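Side-chain contacts in rhusiopathiae surface protein B (Erysipelothrix rhusiopathiae, PDB 3V10), which probably binds collagen through the region in this chain, the collagen-binding domain of a longer, cell-wall-anchored surface adhesin: residues Phe99-Met102 against Glu103-Gln107; Asp202-Gly205 against Glu206-Leu210; Thr296-His299 against Tyr300-Ser304. All coordinates share one frame; numbering follows the deposited sequence.

Contact 1 of 3, residues Phe99-Met102 against Glu103-Gln107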
loop_
_atom_site.group_PDB
_atom_site.type_symbol
_atom_site.label_atom_id
_atom_site.label_comp_id
_atom_site.label_asym_id
_atom_site.label_seq_id
_atom_site.Cartn_x
_atom_site.Cartn_y
_atom_site.Cartn_z
ATOM N N PHE A 99 8.718 -12.430 15.970
ATOM C CA PHE A 99 7.624 -12.463 16.931
ATOM C C PHE A 99 8.181 -12.998 18.239
ATOM O O PHE A 99 8.857 -14.024 18.246
ATOM C CB PHE A 99 6.478 -13.364 16.460
ATOM C CG PHE A 99 5.390 -13.536 17.490
ATOM C CD1 PHE A 99 5.527 -14.458 18.526
ATOM C CD2 PHE A 99 4.248 -12.745 17.450
ATOM C CE1 PHE A 99 4.549 -14.589 19.506
ATOM C CE2 PHE A 99 3.254 -12.869 18.431
ATOM C CZ PHE A 99 3.408 -13.794 19.460
ATOM N N GLU A 100 7.906 -12.299 19.337
ATOM C CA GLU A 100 8.375 -12.722 20.653
ATOM C C GLU A 100 7.242 -12.671 21.674
ATOM O O GLU A 100 6.460 -11.722 21.702
ATOM C CB GLU A 100 9.534 -11.828 21.122
ATOM C CG GLU A 100 10.011 -12.120 22.542
ATOM C CD GLU A 100 11.126 -11.188 22.992
ATOM O OE1 GLU A 100 10.973 -9.959 22.828
ATOM O OE2 GLU A 100 12.149 -11.679 23.518
ATOM N N PHE A 101 7.150 -13.710 22.499
ATOM C CA PHE A 101 6.132 -13.781 23.536
ATOM C C PHE A 101 6.554 -12.901 24.709
ATOM O O PHE A 101 7.714 -12.912 25.112
ATOM C CB PHE A 101 5.970 -15.231 24.006
ATOM C CG PHE A 101 5.246 -16.113 23.024
ATOM C CD1 PHE A 101 3.860 -16.083 22.938
ATOM C CD2 PHE A 101 5.953 -16.973 22.187
ATOM C CE1 PHE A 101 3.181 -16.895 22.034
ATOM C CE2 PHE A 101 5.282 -17.791 21.275
ATOM C CZ PHE A 101 3.893 -17.751 21.200
ATOM N N MET A 102 5.611 -12.142 25.255
ATOM C CA MET A 102 5.897 -11.260 26.381
ATOM C C MET A 102 5.554 -11.928 27.710
ATOM O O MET A 102 4.958 -13.005 27.741
ATOM C CB MET A 102 5.123 -9.943 26.234
ATOM C CG MET A 102 5.582 -9.067 25.065
ATOM S SD MET A 102 7.265 -8.387 25.250
ATOM C CE MET A 102 8.211 -9.535 24.303
ATOM N N GLU A 103 5.938 -11.272 28.802
ATOM C CA GLU A 103 5.714 -11.760 30.162
ATOM C C GLU A 103 4.346 -12.383 30.452
ATOM O O GLU A 103 4.261 -13.493 30.980
ATOM C CB GLU A 103 5.946 -10.614 31.154
ATOM C CG GLU A 103 5.772 -10.985 32.620
ATOM C CD GLU A 103 6.820 -11.967 33.099
ATOM O OE1 GLU A 103 7.977 -11.878 32.631
ATOM O OE2 GLU A 103 6.492 -12.816 33.954
ATOM N N ASP A 104 3.279 -11.674 30.110
ATOM C CA ASP A 104 1.941 -12.163 30.397
ATOM C C ASP A 104 1.456 -13.405 29.666
ATOM O O ASP A 104 0.304 -13.802 29.828
ATOM C CB ASP A 104 0.931 -11.037 30.222
ATOM C CG ASP A 104 1.050 -9.984 31.309
ATOM O OD1 ASP A 104 0.799 -10.317 32.486
ATOM O OD2 ASP A 104 1.401 -8.828 30.988
ATOM N N VAL A 105 2.317 -14.028 28.869
ATOM C CA VAL A 105 1.892 -15.241 28.187
ATOM C C VAL A 105 1.757 -16.322 29.251
ATOM O O VAL A 105 1.103 -17.343 29.047
ATOM C CB VAL A 105 2.907 -15.679 27.108
ATOM C CG1 VAL A 105 4.194 -16.138 27.756
ATOM C CG2 VAL A 105 2.299 -16.780 26.244
ATOM N N LEU A 106 2.355 -16.067 30.410
ATOM C CA LEU A 106 2.323 -17.008 31.525
ATOM C C LEU A 106 0.962 -17.049 32.221
ATOM O O LEU A 106 0.764 -17.802 33.176
ATOM C CB LEU A 106 3.408 -16.637 32.540
ATOM C CG LEU A 106 4.849 -16.698 32.034
ATOM C CD1 LEU A 106 5.829 -16.242 33.120
ATOM C CD2 LEU A 106 5.152 -18.125 31.606
ATOM N N GLN A 107 0.028 -16.242 31.728
ATOM C CA GLN A 107 -1.320 -16.157 32.285
ATOM C C GLN A 107 -2.251 -17.257 31.779
ATOM O O GLN A 107 -2.926 -17.948 32.550
ATOM C CB GLN A 107 -1.938 -14.803 31.912
ATOM C CG GLN A 107 -1.112 -13.567 32.271
ATOM C CD GLN A 107 -1.365 -13.070 33.689
ATOM O OE1 GLN A 107 -0.893 -13.660 34.670
ATOM N NE2 GLN A 107 -2.126 -11.980 33.801
#

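Contact 2 of 3, residues Asp202-Gly205 against Glu206-Leu210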
loop_
_atom_site.group_PDB
_atom_site.type_symbol
_atom_site.label_atom_id
_atom_site.label_comp_id
_atom_site.label_asym_id
_atom_site.label_seq_id
_atom_site.Cartn_x
_atom_site.Cartn_y
_atom_site.Cartn_z
ATOM N N ASP A 202 -12.257 15.966 -6.984
ATOM C CA ASP A 202 -11.796 14.740 -6.354
ATOM C C ASP A 202 -12.428 14.565 -4.983
ATOM O O ASP A 202 -12.345 15.450 -4.135
ATOM C CB ASP A 202 -10.270 14.774 -6.223
ATOM C CG ASP A 202 -9.708 13.491 -5.646
ATOM O OD1 ASP A 202 -10.194 13.049 -4.584
ATOM O OD2 ASP A 202 -8.775 12.928 -6.248
ATOM N N THR A 203 -13.063 13.419 -4.769
ATOM C CA THR A 203 -13.693 13.140 -3.488
ATOM C C THR A 203 -12.978 11.999 -2.789
ATOM O O THR A 203 -13.063 10.848 -3.214
ATOM C CB THR A 203 -15.174 12.764 -3.651
ATOM O OG1 THR A 203 -15.896 13.872 -4.209
ATOM C CG2 THR A 203 -15.773 12.423 -2.291
ATOM N N ILE A 204 -12.266 12.321 -1.715
ATOM C CA ILE A 204 -11.543 11.304 -0.959
ATOM C C ILE A 204 -12.563 10.460 -0.214
ATOM O O ILE A 204 -13.452 10.993 0.455
ATOM C CB ILE A 204 -10.565 11.955 0.035
ATOM C CG1 ILE A 204 -9.514 12.749 -0.741
ATOM C CG2 ILE A 204 -9.899 10.888 0.909
ATOM C CD1 ILE A 204 -8.714 13.708 0.119
ATOM N N GLY A 205 -12.432 9.142 -0.336
ATOM C CA GLY A 205 -13.369 8.237 0.306
ATOM C C GLY A 205 -13.369 8.195 1.821
ATOM O O GLY A 205 -12.613 8.900 2.487
ATOM N N GLU A 206 -14.231 7.347 2.372
ATOM C CA GLU A 206 -14.335 7.208 3.820
ATOM C C GLU A 206 -13.112 6.493 4.393
ATOM O O GLU A 206 -12.441 5.736 3.696
ATOM C CB GLU A 206 -15.609 6.431 4.175
ATOM C CG GLU A 206 -15.989 5.385 3.136
ATOM C CD GLU A 206 -16.881 4.285 3.688
ATOM O OE1 GLU A 206 -16.831 4.032 4.908
ATOM O OE2 GLU A 206 -17.615 3.653 2.899
ATOM N N GLY A 207 -12.806 6.759 5.659
ATOM C CA GLY A 207 -11.680 6.098 6.296
ATOM C C GLY A 207 -10.353 6.830 6.292
ATOM O O GLY A 207 -9.454 6.488 7.059
ATOM N N HIS A 208 -10.201 7.811 5.412
ATOM C CA HIS A 208 -8.966 8.577 5.375
ATOM C C HIS A 208 -9.241 10.032 5.026
ATOM O O HIS A 208 -10.295 10.354 4.488
ATOM C CB HIS A 208 -7.945 7.963 4.401
ATOM C CG HIS A 208 -8.441 7.804 2.994
ATOM N ND1 HIS A 208 -7.653 8.094 1.900
ATOM C CD2 HIS A 208 -9.617 7.348 2.501
ATOM C CE1 HIS A 208 -8.324 7.823 0.794
ATOM N NE2 HIS A 208 -9.518 7.368 1.131
ATOM N N LYS A 209 -8.302 10.906 5.368
ATOM C CA LYS A 209 -8.451 12.335 5.105
ATOM C C LYS A 209 -7.165 12.913 4.545
ATOM O O LYS A 209 -6.074 12.389 4.784
ATOM C CB LYS A 209 -8.786 13.103 6.390
ATOM C CG LYS A 209 -9.967 12.595 7.183
ATOM C CD LYS A 209 -10.426 13.648 8.187
ATOM C CE LYS A 209 -11.316 13.040 9.261
ATOM N NZ LYS A 209 -12.341 12.141 8.669
ATOM N N LEU A 210 -7.298 14.018 3.822
ATOM C CA LEU A 210 -6.150 14.690 3.240
ATOM C C LEU A 210 -5.231 15.211 4.345
ATOM O O LEU A 210 -5.693 15.697 5.384
ATOM C CB LEU A 210 -6.622 15.848 2.345
ATOM C CG LEU A 210 -5.558 16.580 1.515
ATOM C CD1 LEU A 210 -6.140 16.992 0.162
ATOM C CD2 LEU A 210 -5.046 17.786 2.286
#

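Contact 3 of 3, residues Thr296-His299 against Tyr300-Ser304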
loop_
_atom_site.group_PDB
_atom_site.type_symbol
_atom_site.label_atom_id
_atom_site.label_comp_id
_atom_site.label_asym_id
_atom_site.label_seq_id
_atom_site.Cartn_x
_atom_site.Cartn_y
_atom_site.Cartn_z
ATOM N N THR A 296 -15.298 10.216 -19.152
ATOM C CA THR A 296 -14.041 9.554 -18.804
ATOM C C THR A 296 -14.317 8.314 -17.941
ATOM O O THR A 296 -15.009 8.388 -16.929
ATOM C CB THR A 296 -13.113 10.517 -18.059
ATOM O OG1 THR A 296 -12.930 11.695 -18.850
ATOM C CG2 THR A 296 -11.755 9.866 -17.806
ATOM N N PRO A 297 -13.796 7.148 -18.350
ATOM C CA PRO A 297 -14.013 5.913 -17.590
ATOM C C PRO A 297 -13.606 6.022 -16.124
ATOM O O PRO A 297 -12.608 6.664 -15.797
ATOM C CB PRO A 297 -13.164 4.893 -18.348
ATOM C CG PRO A 297 -13.266 5.375 -19.768
ATOM C CD PRO A 297 -13.078 6.874 -19.609
ATOM N N LYS A 298 -14.383 5.396 -15.246
ATOM C CA LYS A 298 -14.071 5.423 -13.825
ATOM C C LYS A 298 -12.783 4.666 -13.514
ATOM O O LYS A 298 -12.136 4.940 -12.499
ATOM C CB LYS A 298 -15.202 4.807 -12.998
ATOM C CG LYS A 298 -16.531 5.533 -13.054
ATOM C CD LYS A 298 -17.452 4.992 -11.964
ATOM C CE LYS A 298 -18.913 5.195 -12.304
ATOM N NZ LYS A 298 -19.357 4.270 -13.388
ATOM N N HIS A 299 -12.400 3.708 -14.356
ATOM C CA HIS A 299 -11.173 2.981 -14.049
ATOM C C HIS A 299 -9.975 3.921 -14.109
ATOM O O HIS A 299 -8.930 3.646 -13.517
ATOM C CB HIS A 299 -10.992 1.731 -14.945
ATOM C CG HIS A 299 -10.878 2.010 -16.412
ATOM N ND1 HIS A 299 -9.770 2.603 -16.978
ATOM C CD2 HIS A 299 -11.710 1.714 -17.439
ATOM C CE1 HIS A 299 -9.924 2.660 -18.289
ATOM N NE2 HIS A 299 -11.093 2.127 -18.595
ATOM N N TYR A 300 -10.144 5.053 -14.791
ATOM C CA TYR A 300 -9.092 6.062 -14.884
ATOM C C TYR A 300 -9.219 7.114 -13.781
ATOM O O TYR A 300 -8.218 7.535 -13.198
ATOM C CB TYR A 300 -9.151 6.820 -16.211
ATOM C CG TYR A 300 -8.688 6.066 -17.422
ATOM C CD1 TYR A 300 -7.548 5.266 -17.377
ATOM C CD2 TYR A 300 -9.352 6.205 -18.637
ATOM C CE1 TYR A 300 -7.077 4.621 -18.519
ATOM C CE2 TYR A 300 -8.891 5.566 -19.786
ATOM C CZ TYR A 300 -7.754 4.778 -19.718
ATOM O OH TYR A 300 -7.291 4.147 -20.851
ATOM N N THR A 301 -10.449 7.542 -13.509
ATOM C CA THR A 301 -10.695 8.595 -12.517
ATOM C C THR A 301 -10.833 8.174 -11.059
ATOM O O THR A 301 -10.742 9.017 -10.163
ATOM C CB THR A 301 -11.951 9.398 -12.888
ATOM O OG1 THR A 301 -13.119 8.600 -12.653
ATOM C CG2 THR A 301 -11.907 9.787 -14.366
ATOM N N ASP A 302 -11.059 6.885 -10.821
ATOM C CA ASP A 302 -11.224 6.372 -9.457
ATOM C C ASP A 302 -10.206 5.284 -9.155
ATOM O O ASP A 302 -9.821 4.524 -10.043
ATOM C CB ASP A 302 -12.604 5.728 -9.258
ATOM C CG ASP A 302 -13.754 6.644 -9.602
ATOM O OD1 ASP A 302 -13.544 7.854 -9.820
ATOM O OD2 ASP A 302 -14.894 6.128 -9.647
ATOM N N THR A 303 -9.787 5.194 -7.897
ATOM C CA THR A 303 -8.856 4.147 -7.516
ATOM C C THR A 303 -8.913 3.915 -6.010
ATOM O O THR A 303 -9.709 4.536 -5.305
ATOM C CB THR A 303 -7.419 4.477 -7.963
ATOM O OG1 THR A 303 -6.637 3.279 -7.953
ATOM C CG2 THR A 303 -6.780 5.487 -7.035
ATOM N N SER A 304 -8.091 3.001 -5.517
ATOM C CA SER A 304 -8.093 2.718 -4.096
ATOM C C SER A 304 -6.829 1.994 -3.689
ATOM O O SER A 304 -6.086 1.487 -4.532
ATOM C CB SER A 304 -9.306 1.864 -3.735
ATOM O OG SER A 304 -9.229 0.596 -4.359
HETATM O O HOH W 1 -15.244 9.550 -14.307
#

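Contact 1 of 3, residues Phe99-Met102 against Glu103-Gln107
Just beyond the last residue of strand 96-101, the carbonyl of M102 accepts a hydrogen bond from V105 N (N to O 3.0 Å, N-H...O angle 159°), and the bond marks the change from extended chain to a 3-10 segment that begins at E103. A longer bond of the same kind, from L106 N to E103 O at 3.3 Å, follows one residue on. The side chain of V105 folds back over the turn it helps to close. With chi1 at 68°, CG1 lies between the backbone N and the carbonyl carbon and comes within 3.2 Å of M102 O, while the other methyl, CG2, is sent toward F101 and meets ring atom CD1 of F101 at 3.7 Å, approaching obliquely. F101 belongs to a strand of the Ig-like domain, hydrogen-bonded to strands 50-54 and 85-93, with F99 and F101 buried and the intervening E100 partly exposed. CE1 of F99 sits over the centre of the F101 ring, 3.5 Å above its plane, and F45 stacks on F101 from the neighbouring loop. V105 thereby joins an aromatic group that continues through F99 to F51 and F34. M102 takes another course: its chain, bent at both chi2 and chi3, leads away from the turn, and the side chain packs on E89 of strand 85-93.

Contact 2 of 3, residues Asp202-Gly205 against Glu206-Leu210
The imidazole of H208 carries the CG2 methyl of I204 on one face and meets the carbonyl oxygen of E206 at its edge, in the ring plane. The methyl makes a CH-pi contact, with CG2 of I204 3.5 Å from the ring centroid of H208 and only 15° off the normal; it is shifted toward the rim, and its shortest approach is to CE1 of H208 at 3.4 Å. G205 O reaches CD2 of H208 obliquely, also at 3.4 Å. A chi1 of 56° places the ring between the backbone N and the carbonyl carbon of H208 and turns it back toward I204 and G205. Both ring nitrogens are engaged: NE2 donates to the carbonyl of K278 and ND1 is hydrogen-bonded to the hydroxyl of T267, which together fix the rotation of this buried ring. The longer branch of I204 ends with CD1 3.7 Å from CB of L210, the two side chains crossing at about a right angle. I204 thus bridges two residues of the returning strand, and both I204 and L210 also touch Y265. Between I204 and L210 the chain reverses through a type II beta turn, G205 to H208, with G207 at its third position, where phi is positive (95°). The turn carries the chain from strand 198-204 of one sheet into strand 208-221 of the other, a sheet-to-sheet connection of the beta sandwich in the collagen-binding domain.

Contact 3 of 3, residues Thr296-His299 against Tyr300-Ser304
D302 N donates to K298 O at 2.8 Å, the shortest of the backbone bonds that close the single helical turn 298-301. P297 O takes two donors. Y300 N, 3.1 Å from P297 O, stands well above the carbonyl plane, whereas T301 N, 3.3 Å from the same oxygen, lies in it. A water adds a further tie across the turn, donating to T296 O and to T301 OG1 at 2.9 Å each. P297 occupies the N-cap position, and D302 is the first residue to leave helical geometry, so the turn is a short helical link leading directly into strand 303-306, which pairs antiparallel with strand 276-286. D302 OD1 anchors that junction by accepting from S281 N on the latter strand. Beyond these polar bonds, H299 and Y300 form an edge-to-face (T-shaped) pair with centroids 4.2 Å apart and planes at 63°. H299 presents CE1 to the centre of the tyrosine face, a position it reaches because chi1 of 62° folds the imidazole back over its own backbone toward the next residue. CB of P297 lies over one face of the imidazole, and CD of P297 meets the edge of the Y300 ring, so proline, histidine and tyrosine pack as one cluster, with W168 touching Y300 as well. T296, which also touches I283, packs its methyl tightly on that of T301, CG2 to CG2 3.4 Å. The aliphatic part of K298 runs alongside the D302 carboxylate, but K298 NZ remains 6.1 Å from D302 OD2, too far for a salt bridge.

The three contacts follow one another along the chain, and each lies where a strand ends or begins. Contact 1 belongs to the Ig-like domain, its centre about 38 Å from that of contact 2 and about 46 Å from that of contact 3, on the other side of the chain's centre from contact 3. Contacts 2 and 3 are close, with centres about 15 Å apart and nearest atoms about 6 Å apart, and share the six-stranded sheet in which strand 276-286 pairs with both 198-204 and 303-306. Beyond contact 3 the chain returns to the first domain, where strand 311-315 pairs with 71-77 and 112-123, consistent with the latch of the collagen hug model.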